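Local coordinates for protein potential RNA-dependent RNA polymerase (Human picobirnavirus, PDB 5I62) that catalyses RNA-templated synthesis of RNA from ribonucleoside triphosphates, serving both transcription and replication of a double-stranded RNA virus genome, at residues Asp102-Asp107 against Tyr377-Leu382; Gln267-Thr272 against His318-Gly323; Pro31-Thr36 against Met79-Pro84; Gly185-Glu190 against Lys199-Trp204. All blocks are in the same frame, centred on the assembly; numbering follows the deposited sequence.

Contact 1 (Asp102-Asp107 against Tyr377-Leu382); sequences DQVPFD and YSRHGL
In the turn that follows helix 370-378, which by its place after the GDD strands probably corresponds to motif D of the palm, H380 meets F106 and V104 of the loop 102-107. Two hydrogen bonds join the segments. V104 N donates to R379 O over 2.9 Å, and H380 ND1 donates to V104 O over 2.8 Å, so one residue of the loop is gripped through both its N-H and its carbonyl. The acceptor V104 O lies in the imidazole plane, but ND1 stands well above the carbonyl plane, 40° out of it. P105 O lies at the same ring edge, 3.3 Å from H380 CE1.

The imidazole is also held by its faces. The F106 ring stacks on one, with centroids 3.9 Å apart and planes inclined by 18°; R379 CG covers the centre of the other. With chi1 at 63°, R379 has its CG wedged between backbone N and carbonyl carbon, and there it also meets V104 CG2 at 3.6 Å. Because H380 NE2 is bonded to E341 of helix 327-345, both ring nitrogens have partners, an environment that could favour a protonated imidazole.

Backbone packing is close beside this, with G381 CA 3.2 Å from D102 O. A face-to-face His-Phe stack thus joins the probable motif D turn of the palm to the loop before helix 108-116.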
loop_
_atom_site.group_PDB
_atom_site.type_symbol
_atom_site.label_atom_id
_atom_site.label_comp_id
_atom_site.label_asym_id
_atom_site.label_seq_id
_atom_site.Cartn_x
_atom_site.Cartn_y
_atom_site.Cartn_z
ATOM N N ASP A 102 4.653 -21.996 -12.550
ATOM C CA ASP A 102 4.463 -23.243 -11.809
ATOM C C ASP A 102 4.049 -22.929 -10.376
ATOM O O ASP A 102 4.665 -22.092 -9.715
ATOM C CB ASP A 102 5.751 -24.067 -11.806
ATOM C CG ASP A 102 6.237 -24.425 -13.208
ATOM O OD1 ASP A 102 5.398 -24.551 -14.130
ATOM O OD2 ASP A 102 7.465 -24.572 -13.391
ATOM N N GLN A 103 2.994 -23.590 -9.902
ATOM C CA GLN A 103 2.441 -23.265 -8.590
ATOM C C GLN A 103 1.900 -24.525 -7.932
ATOM O O GLN A 103 0.998 -25.176 -8.466
ATOM C CB GLN A 103 1.355 -22.182 -8.714
ATOM C CG GLN A 103 0.329 -22.470 -9.784
ATOM C CD GLN A 103 -0.533 -21.270 -10.137
ATOM O OE1 GLN A 103 -1.663 -21.138 -9.647
ATOM N NE2 GLN A 103 -0.015 -20.403 -11.020
ATOM N N VAL A 104 2.452 -24.870 -6.775
ATOM C CA VAL A 104 2.022 -26.053 -6.032
ATOM C C VAL A 104 0.994 -25.672 -4.973
ATOM O O VAL A 104 0.952 -24.521 -4.523
ATOM C CB VAL A 104 3.217 -26.792 -5.401
ATOM C CG1 VAL A 104 4.311 -27.057 -6.440
ATOM C CG2 VAL A 104 3.765 -26.008 -4.221
ATOM N N PRO A 105 0.145 -26.607 -4.554
ATOM C CA PRO A 105 -0.865 -26.301 -3.530
ATOM C C PRO A 105 -0.220 -25.952 -2.198
ATOM O O PRO A 105 0.930 -26.305 -1.925
ATOM C CB PRO A 105 -1.676 -27.602 -3.421
ATOM C CG PRO A 105 -1.481 -28.289 -4.761
ATOM C CD PRO A 105 -0.070 -27.923 -5.194
ATOM N N PHE A 106 -0.987 -25.256 -1.361
ATOM C CA PHE A 106 -0.540 -24.885 -0.025
ATOM C C PHE A 106 -0.714 -26.057 0.933
ATOM O O PHE A 106 -1.639 -26.858 0.792
ATOM C CB PHE A 106 -1.339 -23.693 0.503
ATOM C CG PHE A 106 -0.905 -22.353 -0.038
ATOM C CD1 PHE A 106 -1.017 -22.050 -1.395
ATOM C CD2 PHE A 106 -0.450 -21.372 0.828
ATOM C CE1 PHE A 106 -0.647 -20.790 -1.879
ATOM C CE2 PHE A 106 -0.088 -20.121 0.363
ATOM C CZ PHE A 106 -0.188 -19.823 -0.998
ATOM N N ASP A 107 0.180 -26.145 1.924
ATOM C CA ASP A 107 0.028 -27.150 2.979
ATOM C C ASP A 107 -1.253 -26.910 3.768
ATOM O O ASP A 107 -1.460 -25.830 4.323
ATOM C CB ASP A 107 1.229 -27.127 3.925
ATOM C CG ASP A 107 1.295 -28.368 4.820
ATOM O OD1 ASP A 107 0.242 -28.966 5.124
ATOM O OD2 ASP A 107 2.411 -28.762 5.199
ATOM N N TYR A 377 8.108 -20.189 -0.119
ATOM C CA TYR A 377 7.141 -19.259 -0.703
ATOM C C TYR A 377 7.052 -19.423 -2.221
ATOM O O TYR A 377 5.955 -19.464 -2.790
ATOM C CB TYR A 377 7.535 -17.817 -0.394
ATOM C CG TYR A 377 7.411 -17.301 1.022
ATOM C CD1 TYR A 377 7.159 -18.141 2.105
ATOM C CD2 TYR A 377 7.574 -15.948 1.269
ATOM C CE1 TYR A 377 7.077 -17.634 3.399
ATOM C CE2 TYR A 377 7.480 -15.430 2.540
ATOM C CZ TYR A 377 7.232 -16.272 3.604
ATOM O OH TYR A 377 7.145 -15.720 4.865
ATOM N N SER A 378 8.209 -19.472 -2.896
ATOM C CA SER A 378 8.258 -19.330 -4.351
ATOM C C SER A 378 7.592 -20.495 -5.073
ATOM O O SER A 378 7.104 -20.330 -6.198
ATOM C CB SER A 378 9.701 -19.188 -4.818
ATOM O OG SER A 378 10.251 -17.974 -4.343
ATOM N N ARG A 379 7.565 -21.673 -4.457
ATOM C CA ARG A 379 6.953 -22.835 -5.093
ATOM C C ARG A 379 5.474 -22.624 -5.398
ATOM O O ARG A 379 4.900 -23.372 -6.191
ATOM C CB ARG A 379 7.128 -24.067 -4.207
ATOM C CG ARG A 379 6.435 -23.924 -2.880
ATOM C CD ARG A 379 6.703 -25.123 -1.987
ATOM N NE ARG A 379 6.566 -24.811 -0.568
ATOM C CZ ARG A 379 6.611 -25.728 0.397
ATOM N NH1 ARG A 379 6.772 -27.007 0.070
ATOM N NH2 ARG A 379 6.504 -25.375 1.684
ATOM N N HIS A 380 4.842 -21.635 -4.785
ATOM C CA HIS A 380 3.451 -21.326 -5.088
ATOM C C HIS A 380 3.313 -20.367 -6.270
ATOM O O HIS A 380 2.245 -19.782 -6.457
ATOM C CB HIS A 380 2.776 -20.757 -3.846
ATOM C CG HIS A 380 2.872 -21.668 -2.666
ATOM N ND1 HIS A 380 2.283 -22.911 -2.645
ATOM C CD2 HIS A 380 3.539 -21.546 -1.491
ATOM C CE1 HIS A 380 2.551 -23.504 -1.495
ATOM N NE2 HIS A 380 3.311 -22.697 -0.775
ATOM N N GLY A 381 4.357 -20.224 -7.078
ATOM C CA GLY A 381 4.306 -19.327 -8.216
ATOM C C GLY A 381 4.635 -17.891 -7.892
ATOM O O GLY A 381 4.272 -17.001 -8.666
ATOM N N LEU A 382 5.310 -17.636 -6.774
ATOM C CA LEU A 382 5.668 -16.288 -6.363
ATOM C C LEU A 382 7.129 -16.010 -6.687
ATOM O O LEU A 382 7.966 -16.912 -6.694
ATOM C CB LEU A 382 5.390 -16.086 -4.873
ATOM C CG LEU A 382 3.943 -16.444 -4.538
ATOM C CD1 LEU A 382 3.748 -16.537 -3.026
ATOM C CD2 LEU A 382 2.987 -15.384 -5.183
HETATM O O HOH W 1 7.099 -21.253 -9.480
#

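Contact 2 (Gln267-Thr272 against His318-Gly323); sequences QHFNPT and HGMGSG
Van der Waals contact comes first: F269 meets M320 with CB against CB at 4.1 Å. Both side chains have CG anti to the backbone N (chi1 -155° in F269), and the methionine then bends so that its CE approaches the phenyl ring obliquely. Helix 327-345 covers the pair through E331, which touches both.

Backbone meets backbone where G319 CA lies 3.8 Å from Q267 O and 3.7 Å from F269 O; lacking a side chain, G319 lets the two segments come this near.

No polar bond joins the segments directly; some are local and others go to neighbours. H318 ND1 donates to G319 O over 2.7 Å, in the carbonyl plane. N270, the N-cap of helix 271-284, accepts at OD1 from C273 N and weakly from T272 N.

This chemistry implies that the residues after the DxxxxD of the probable motif A and the start of the probable, glycine-rich motif B loop meet by close fit, with polar bonding left to neighbours such as D266.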
loop_
_atom_site.group_PDB
_atom_site.type_symbol
_atom_site.label_atom_id
_atom_site.label_comp_id
_atom_site.label_asym_id
_atom_site.label_seq_id
_atom_site.Cartn_x
_atom_site.Cartn_y
_atom_site.Cartn_z
ATOM N N GLN A 267 0.937 -9.055 -9.033
ATOM C CA GLN A 267 0.889 -9.668 -10.355
ATOM C C GLN A 267 0.936 -11.191 -10.271
ATOM O O GLN A 267 0.363 -11.878 -11.122
ATOM C CB GLN A 267 2.039 -9.148 -11.213
ATOM C CG GLN A 267 2.010 -7.644 -11.564
ATOM C CD GLN A 267 2.627 -6.747 -10.498
ATOM O OE1 GLN A 267 2.613 -7.064 -9.307
ATOM N NE2 GLN A 267 3.189 -5.622 -10.935
ATOM N N HIS A 268 1.617 -11.731 -9.267
ATOM C CA HIS A 268 1.781 -13.171 -9.130
ATOM C C HIS A 268 0.720 -13.803 -8.246
ATOM O O HIS A 268 0.802 -15.008 -7.964
ATOM C CB HIS A 268 3.165 -13.499 -8.551
ATOM C CG HIS A 268 4.300 -13.269 -9.499
ATOM N ND1 HIS A 268 4.866 -12.031 -9.694
ATOM C CD2 HIS A 268 4.994 -14.127 -10.286
ATOM C CE1 HIS A 268 5.842 -12.128 -10.578
ATOM N NE2 HIS A 268 5.941 -13.389 -10.952
ATOM N N PHE A 269 -0.254 -13.026 -7.768
ATOM C CA PHE A 269 -1.249 -13.551 -6.828
ATOM C C PHE A 269 -2.244 -14.386 -7.632
ATOM O O PHE A 269 -3.325 -13.940 -8.018
ATOM C CB PHE A 269 -1.913 -12.414 -6.055
ATOM C CG PHE A 269 -2.472 -12.828 -4.727
ATOM C CD1 PHE A 269 -1.642 -12.973 -3.618
ATOM C CD2 PHE A 269 -3.818 -13.082 -4.587
ATOM C CE1 PHE A 269 -2.160 -13.365 -2.389
ATOM C CE2 PHE A 269 -4.346 -13.489 -3.360
ATOM C CZ PHE A 269 -3.524 -13.614 -2.262
ATOM N N ASN A 270 -1.867 -15.644 -7.848
ATOM C CA ASN A 270 -2.430 -16.520 -8.870
ATOM C C ASN A 270 -3.632 -17.288 -8.307
ATOM O O ASN A 270 -3.988 -17.145 -7.144
ATOM C CB ASN A 270 -1.317 -17.434 -9.370
ATOM C CG ASN A 270 -0.692 -18.241 -8.235
ATOM O OD1 ASN A 270 -1.394 -18.793 -7.389
ATOM N ND2 ASN A 270 0.632 -18.294 -8.215
ATOM N N PRO A 271 -4.287 -18.129 -9.122
ATOM C CA PRO A 271 -5.490 -18.823 -8.636
ATOM C C PRO A 271 -5.231 -19.759 -7.470
ATOM O O PRO A 271 -6.163 -20.049 -6.722
ATOM C CB PRO A 271 -5.978 -19.594 -9.871
ATOM C CG PRO A 271 -5.523 -18.734 -11.038
ATOM C CD PRO A 271 -4.157 -18.248 -10.596
ATOM N N THR A 272 -4.000 -20.241 -7.295
ATOM C CA THR A 272 -3.710 -21.037 -6.112
ATOM C C THR A 272 -3.766 -20.166 -4.864
ATOM O O THR A 272 -4.438 -20.512 -3.885
ATOM C CB THR A 272 -2.346 -21.715 -6.271
ATOM O OG1 THR A 272 -2.371 -22.547 -7.437
ATOM C CG2 THR A 272 -2.031 -22.577 -5.062
ATOM N N HIS A 318 -6.364 -12.507 -14.110
ATOM C CA HIS A 318 -5.101 -11.823 -13.869
ATOM C C HIS A 318 -4.802 -11.881 -12.373
ATOM O O HIS A 318 -5.562 -12.459 -11.591
ATOM C CB HIS A 318 -5.157 -10.379 -14.402
ATOM C CG HIS A 318 -6.371 -9.617 -13.947
ATOM N ND1 HIS A 318 -6.537 -9.173 -12.652
ATOM C CD2 HIS A 318 -7.477 -9.219 -14.620
ATOM C CE1 HIS A 318 -7.687 -8.531 -12.547
ATOM N NE2 HIS A 318 -8.280 -8.545 -13.728
ATOM N N GLY A 319 -3.673 -11.296 -11.983
ATOM C CA GLY A 319 -3.318 -11.230 -10.584
ATOM C C GLY A 319 -4.201 -10.234 -9.847
ATOM O O GLY A 319 -5.199 -9.729 -10.360
ATOM N N MET A 320 -3.807 -9.943 -8.607
ATOM C CA MET A 320 -4.558 -9.002 -7.790
ATOM C C MET A 320 -4.680 -7.659 -8.491
ATOM O O MET A 320 -3.676 -7.007 -8.780
ATOM C CB MET A 320 -3.892 -8.816 -6.436
ATOM C CG MET A 320 -4.494 -7.686 -5.641
ATOM S SD MET A 320 -6.195 -8.055 -5.161
ATOM C CE MET A 320 -5.870 -9.221 -3.810
ATOM N N GLY A 321 -5.918 -7.233 -8.744
ATOM C CA GLY A 321 -6.127 -5.900 -9.276
ATOM C C GLY A 321 -5.786 -4.882 -8.209
ATOM O O GLY A 321 -6.605 -4.606 -7.331
ATOM N N SER A 322 -4.563 -4.352 -8.254
ATOM C CA SER A 322 -4.052 -3.429 -7.245
ATOM C C SER A 322 -4.946 -2.203 -7.132
ATOM O O SER A 322 -4.824 -1.285 -7.950
ATOM C CB SER A 322 -2.621 -3.000 -7.593
ATOM O OG SER A 322 -1.883 -4.071 -8.179
ATOM N N GLY A 323 -5.845 -2.178 -6.138
ATOM C CA GLY A 323 -6.926 -1.196 -6.103
ATOM C C GLY A 323 -8.274 -1.755 -5.672
ATOM O O GLY A 323 -9.206 -0.999 -5.371
#

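Contact 3 (Pro31-Thr36 against Met79-Pro84); sequences PEVYRT and MSVMLP
S80 points its side chain at E32 and Y34 of segment 31-36, and it can be followed atom by atom. Its CB rests against the aromatic ring of Y34, 3.4 Å from CD2 in an oblique approach, and is 3.6 Å from E32 O. Beyond CB, chi1 of 62° turns OG between the backbone N and the carbonyl carbon of S80, facing segment 31-36. There OG makes two strong bonds. It donates to E32 O over 2.6 Å, in the carbonyl plane and on a lone pair, with a C=O...donor angle of 135°. It accepts from Y34 N over 2.9 Å, with 143° at the hydrogen. A single hydroxyl thus joins the carbonyl and the N-H that flank V33.

Y34 lies in a short, weakly bonded strand at about 34-35, which pairs antiparallel with strand 428-429. Segment 31-36 thus touches both residues 79-84 and that distant strand, consistent with the bridge between fingers and thumb that closes the right hand in viral RNA polymerases.

Past the serine, V81 sends CG2 to V33 CG2 at 3.7 Å and to P31 O at 3.5 Å, the two valines crossing obliquely. At the other end of the contact, water 2 donates to Y34 O (3.0 Å) and accepts from M79 N (2.9 Å); its further bond to S80 OG is weak.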
loop_
_atom_site.group_PDB
_atom_site.type_symbol
_atom_site.label_atom_id
_atom_site.label_comp_id
_atom_site.label_asym_id
_atom_site.label_seq_id
_atom_site.Cartn_x
_atom_site.Cartn_y
_atom_site.Cartn_z
ATOM N N PRO A 31 6.002 13.966 -18.536
ATOM C CA PRO A 31 7.467 13.836 -18.442
ATOM C C PRO A 31 8.142 14.751 -17.429
ATOM O O PRO A 31 9.323 14.524 -17.133
ATOM C CB PRO A 31 7.938 14.159 -19.867
ATOM C CG PRO A 31 6.891 15.103 -20.394
ATOM C CD PRO A 31 5.579 14.656 -19.774
ATOM N N GLU A 32 7.449 15.745 -16.869
ATOM C CA GLU A 32 8.105 16.748 -16.033
ATOM C C GLU A 32 8.451 16.219 -14.646
ATOM O O GLU A 32 7.679 15.476 -14.037
ATOM C CB GLU A 32 7.218 17.981 -15.858
ATOM C CG GLU A 32 6.834 18.652 -17.127
ATOM C CD GLU A 32 8.018 19.325 -17.788
ATOM O OE1 GLU A 32 8.298 18.989 -18.959
ATOM O OE2 GLU A 32 8.687 20.168 -17.133
ATOM N N VAL A 33 9.607 16.642 -14.139
ATOM C CA VAL A 33 9.999 16.404 -12.755
ATOM C C VAL A 33 9.450 17.553 -11.926
ATOM O O VAL A 33 9.775 18.710 -12.193
ATOM C CB VAL A 33 11.529 16.311 -12.618
ATOM C CG1 VAL A 33 11.938 16.183 -11.141
ATOM C CG2 VAL A 33 12.081 15.140 -13.438
ATOM N N TYR A 34 8.617 17.242 -10.932
ATOM C CA TYR A 34 8.005 18.252 -10.073
ATOM C C TYR A 34 8.831 18.412 -8.804
ATOM O O TYR A 34 8.906 17.501 -7.973
ATOM C CB TYR A 34 6.558 17.891 -9.738
ATOM C CG TYR A 34 5.665 17.906 -10.950
ATOM C CD1 TYR A 34 5.917 18.781 -11.997
ATOM C CD2 TYR A 34 4.571 17.060 -11.048
ATOM C CE1 TYR A 34 5.119 18.806 -13.117
ATOM C CE2 TYR A 34 3.766 17.076 -12.162
ATOM C CZ TYR A 34 4.041 17.958 -13.194
ATOM O OH TYR A 34 3.237 17.981 -14.311
ATOM N N ARG A 35 9.431 19.581 -8.648
ATOM C CA ARG A 35 10.228 19.926 -7.484
ATOM C C ARG A 35 9.407 20.870 -6.611
ATOM O O ARG A 35 8.760 21.788 -7.126
ATOM C CB ARG A 35 11.529 20.564 -7.960
ATOM C CG ARG A 35 12.490 21.012 -6.927
ATOM C CD ARG A 35 13.455 19.935 -6.427
ATOM N NE ARG A 35 14.457 20.674 -5.677
ATOM C CZ ARG A 35 14.250 21.198 -4.469
ATOM N NH1 ARG A 35 13.097 20.988 -3.825
ATOM N NH2 ARG A 35 15.211 21.912 -3.896
ATOM N N THR A 36 9.381 20.615 -5.302
ATOM C CA THR A 36 8.655 21.466 -4.360
ATOM C C THR A 36 9.480 22.727 -4.090
ATOM O O THR A 36 10.632 22.842 -4.510
ATOM C CB THR A 36 8.381 20.711 -3.054
ATOM O OG1 THR A 36 9.617 20.537 -2.356
ATOM C CG2 THR A 36 7.716 19.343 -3.293
ATOM N N MET A 79 9.547 11.669 -8.536
ATOM C CA MET A 79 8.379 10.804 -8.417
ATOM C C MET A 79 7.283 11.102 -9.430
ATOM O O MET A 79 6.303 10.351 -9.495
ATOM C CB MET A 79 7.755 10.919 -7.021
ATOM C CG MET A 79 8.723 10.761 -5.897
ATOM S SD MET A 79 8.036 11.454 -4.381
ATOM C CE MET A 79 6.749 10.257 -4.050
ATOM N N SER A 80 7.402 12.165 -10.209
ATOM C CA SER A 80 6.295 12.623 -11.028
ATOM C C SER A 80 6.340 12.108 -12.456
ATOM O O SER A 80 5.361 12.279 -13.189
ATOM C CB SER A 80 6.279 14.144 -11.039
ATOM O OG SER A 80 7.483 14.622 -11.616
ATOM N N VAL A 81 7.457 11.533 -12.885
ATOM C CA VAL A 81 7.615 11.209 -14.300
ATOM C C VAL A 81 6.789 9.967 -14.603
ATOM O O VAL A 81 7.124 8.855 -14.180
ATOM C CB VAL A 81 9.086 11.024 -14.695
ATOM C CG1 VAL A 81 9.190 10.631 -16.165
ATOM C CG2 VAL A 81 9.868 12.306 -14.425
ATOM N N MET A 82 5.716 10.162 -15.349
ATOM C CA MET A 82 4.814 9.101 -15.754
ATOM C C MET A 82 5.053 8.765 -17.226
ATOM O O MET A 82 4.885 9.623 -18.101
ATOM C CB MET A 82 3.373 9.551 -15.498
ATOM C CG MET A 82 2.326 8.646 -16.064
ATOM S SD MET A 82 0.682 9.409 -15.895
ATOM C CE MET A 82 -0.319 8.025 -16.381
ATOM N N LEU A 83 5.433 7.522 -17.503
ATOM C CA LEU A 83 5.744 7.134 -18.863
ATOM C C LEU A 83 4.469 7.038 -19.699
ATOM O O LEU A 83 3.382 6.816 -19.163
ATOM C CB LEU A 83 6.479 5.799 -18.887
ATOM C CG LEU A 83 7.870 5.704 -18.239
ATOM C CD1 LEU A 83 8.444 4.315 -18.425
ATOM C CD2 LEU A 83 8.810 6.749 -18.821
ATOM N N PRO A 84 4.576 7.200 -21.016
ATOM C CA PRO A 84 3.409 7.005 -21.890
ATOM C C PRO A 84 2.927 5.568 -21.829
ATOM O O PRO A 84 3.682 4.651 -21.501
ATOM C CB PRO A 84 3.931 7.330 -23.296
ATOM C CG PRO A 84 5.232 8.026 -23.105
ATOM C CD PRO A 84 5.773 7.658 -21.751
HETATM O O HOH W 2 9.061 14.564 -8.569
#

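Contact 4 (Gly185-Glu190 against Lys199-Trp204)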
loop_
_atom_site.group_PDB
_atom_site.type_symbol
_atom_site.label_atom_id
_atom_site.label_comp_id
_atom_site.label_asym_id
_atom_site.label_seq_id
_atom_site.Cartn_x
_atom_site.Cartn_y
_atom_site.Cartn_z
ATOM N N GLY A 185 -4.865 3.201 -13.861
ATOM C CA GLY A 185 -4.298 4.330 -13.161
ATOM C C GLY A 185 -2.793 4.184 -12.951
ATOM O O GLY A 185 -2.155 3.221 -13.376
ATOM N N TRP A 186 -2.231 5.175 -12.269
ATOM C CA TRP A 186 -0.783 5.291 -12.183
ATOM C C TRP A 186 -0.387 5.911 -10.854
ATOM O O TRP A 186 -1.070 6.793 -10.343
ATOM C CB TRP A 186 -0.234 6.123 -13.349
ATOM C CG TRP A 186 1.253 6.387 -13.275
ATOM C CD1 TRP A 186 2.244 5.632 -13.827
ATOM C CD2 TRP A 186 1.897 7.497 -12.643
ATOM N NE1 TRP A 186 3.471 6.193 -13.561
ATOM C CE2 TRP A 186 3.285 7.343 -12.841
ATOM C CE3 TRP A 186 1.434 8.607 -11.931
ATOM C CZ2 TRP A 186 4.215 8.260 -12.353
ATOM C CZ3 TRP A 186 2.361 9.521 -11.446
ATOM C CH2 TRP A 186 3.733 9.342 -11.662
ATOM N N ARG A 187 0.724 5.424 -10.298
ATOM C CA ARG A 187 1.404 6.078 -9.187
ATOM C C ARG A 187 2.899 6.033 -9.442
ATOM O O ARG A 187 3.425 5.011 -9.885
ATOM C CB ARG A 187 1.115 5.422 -7.825
ATOM C CG ARG A 187 -0.337 5.496 -7.381
ATOM C CD ARG A 187 -0.806 6.933 -7.202
ATOM N NE ARG A 187 -0.031 7.654 -6.198
ATOM C CZ ARG A 187 -0.240 7.557 -4.890
ATOM N NH1 ARG A 187 -1.196 6.754 -4.429
ATOM N NH2 ARG A 187 0.508 8.254 -4.042
ATOM N N GLY A 188 3.580 7.128 -9.135
ATOM C CA GLY A 188 5.016 7.197 -9.272
ATOM C C GLY A 188 5.688 6.963 -7.934
ATOM O O GLY A 188 5.225 7.431 -6.900
ATOM N N GLN A 189 6.805 6.253 -7.973
ATOM C CA GLN A 189 7.579 5.988 -6.777
ATOM C C GLN A 189 9.053 6.202 -7.092
ATOM O O GLN A 189 9.539 5.798 -8.152
ATOM C CB GLN A 189 7.305 4.565 -6.274
ATOM C CG GLN A 189 8.154 4.123 -5.114
ATOM C CD GLN A 189 7.659 2.814 -4.528
ATOM O OE1 GLN A 189 6.449 2.593 -4.414
ATOM N NE2 GLN A 189 8.587 1.936 -4.162
ATOM N N GLU A 190 9.754 6.855 -6.174
ATOM C CA GLU A 190 11.165 7.145 -6.399
ATOM C C GLU A 190 11.952 5.848 -6.537
ATOM O O GLU A 190 11.763 4.906 -5.764
ATOM C CB GLU A 190 11.723 8.013 -5.270
ATOM C CG GLU A 190 11.698 7.372 -3.884
ATOM C CD GLU A 190 10.408 7.660 -3.125
ATOM O OE1 GLU A 190 9.313 7.442 -3.695
ATOM O OE2 GLU A 190 10.491 8.118 -1.961
ATOM N N LYS A 199 9.629 4.594 -10.583
ATOM C CA LYS A 199 8.868 3.349 -10.633
ATOM C C LYS A 199 7.470 3.631 -11.155
ATOM O O LYS A 199 6.780 4.503 -10.624
ATOM C CB LYS A 199 8.738 2.727 -9.241
ATOM C CG LYS A 199 9.962 2.067 -8.633
ATOM C CD LYS A 199 10.826 1.403 -9.676
ATOM C CE LYS A 199 12.046 2.266 -9.941
ATOM N NZ LYS A 199 12.809 1.884 -11.166
ATOM N N GLN A 200 7.026 2.856 -12.146
ATOM C CA GLN A 200 5.741 3.086 -12.805
ATOM C C GLN A 200 4.710 2.104 -12.250
ATOM O O GLN A 200 4.466 1.036 -12.807
ATOM C CB GLN A 200 5.896 2.964 -14.320
ATOM C CG GLN A 200 7.013 3.829 -14.911
ATOM C CD GLN A 200 6.679 5.306 -14.863
ATOM O OE1 GLN A 200 5.626 5.729 -15.349
ATOM N NE2 GLN A 200 7.588 6.106 -14.301
ATOM N N ARG A 201 4.064 2.497 -11.151
ATOM C CA ARG A 201 3.100 1.606 -10.510
ATOM C C ARG A 201 1.782 1.583 -11.287
ATOM O O ARG A 201 1.284 2.620 -11.721
ATOM C CB ARG A 201 2.845 2.032 -9.065
ATOM C CG ARG A 201 4.019 1.831 -8.105
ATOM C CD ARG A 201 3.574 2.031 -6.638
ATOM N NE ARG A 201 2.178 1.632 -6.430
ATOM C CZ ARG A 201 1.273 2.353 -5.768
ATOM N NH1 ARG A 201 1.617 3.508 -5.210
ATOM N NH2 ARG A 201 0.027 1.912 -5.651
ATOM N N VAL A 202 1.217 0.393 -11.463
ATOM C CA VAL A 202 -0.097 0.238 -12.061
ATOM C C VAL A 202 -1.135 0.270 -10.949
ATOM O O VAL A 202 -0.983 -0.410 -9.929
ATOM C CB VAL A 202 -0.189 -1.066 -12.868
ATOM C CG1 VAL A 202 -1.622 -1.329 -13.288
ATOM C CG2 VAL A 202 0.725 -1.015 -14.076
ATOM N N VAL A 203 -2.172 1.089 -11.127
ATOM C CA VAL A 203 -3.324 1.105 -10.236
ATOM C C VAL A 203 -4.531 0.602 -11.017
ATOM O O VAL A 203 -4.792 1.079 -12.126
ATOM C CB VAL A 203 -3.601 2.511 -9.666
ATOM C CG1 VAL A 203 -4.816 2.470 -8.731
ATOM C CG2 VAL A 203 -2.387 3.026 -8.927
ATOM N N TRP A 204 -5.253 -0.356 -10.443
ATOM C CA TRP A 204 -6.535 -0.803 -10.973
ATOM C C TRP A 204 -7.631 0.006 -10.280
ATOM O O TRP A 204 -7.981 -0.261 -9.132
ATOM C CB TRP A 204 -6.726 -2.301 -10.759
ATOM C CG TRP A 204 -5.797 -3.171 -11.562
ATOM C CD1 TRP A 204 -4.431 -3.232 -11.473
ATOM C CD2 TRP A 204 -6.171 -4.083 -12.599
ATOM N NE1 TRP A 204 -3.938 -4.142 -12.383
ATOM C CE2 TRP A 204 -4.984 -4.665 -13.096
ATOM C CE3 TRP A 204 -7.396 -4.458 -13.163
ATOM C CZ2 TRP A 204 -4.989 -5.608 -14.119
ATOM C CZ3 TRP A 204 -7.401 -5.398 -14.174
ATOM C CH2 TRP A 204 -6.202 -5.956 -14.652
#
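W186 sends its indole out with CG anti to the backbone N (chi1 175°), and Q200 folds back at chi2 of -70°, so that NE1 and OE1 meet across the strands at 2.8 Å. The indole N-H comes from well above the amide plane of Q200, 62° out of it, and OE1 is found near the edge of the indole. OE1 has a second donor in L83 N, while Q200 NE2 bonds to V81 O and V198 O, which fixes how the amide is turned. G188 N lies over one face of the indole, and the lack of a side chain at G188 allows the ring to lie there.

Strands 185-189 and 199-204 form an antiparallel beta hairpin. G185-V203, R187-R201 and Q189-K199 are hydrogen-bonded pairs, alternating with the non-hydrogen-bonded W186-V202 and G188-Q200; the end bonds G185 N to V203 O and K199 N to Q189 O are both 2.7 Å. By sequence the second strand resembles the basic motif F of the fingers, which in related polymerases contacts incoming nucleotides.

The face opposite the indole carries R187 and R201, side by side and pointing the same way. R201 NH1 is 3.3 Å from R187 CB, which covers one face of its guanidinium, and V203 CG2 packs 3.6 Å from R187 CG. R187 NE is salt-bridged to E430.

How the contacts relate
Contact 2 is the buried one, and the one whose two segments share no hydrogen bond. Contacts 1 and 3 lie farther out and are partly buried; contact 3 uses a serine hydroxyl against backbone, while contact 1 adds an aromatic stack and a backbone bond to its imidazole bond. Contact 4, whose centre is nearest that of the chain, is regular sheet with an exposed, arginine-bearing face. Direct junctions run 1-2-4-3 through space: Q103 OE1 to T272 OG1 for contacts 1 and 2, S322 O to W204 N for 2 and 4, and Q200 with V81 and L83 for 4 and 3. Contacts 1 and 3, with centres about 37 Å apart, do not touch.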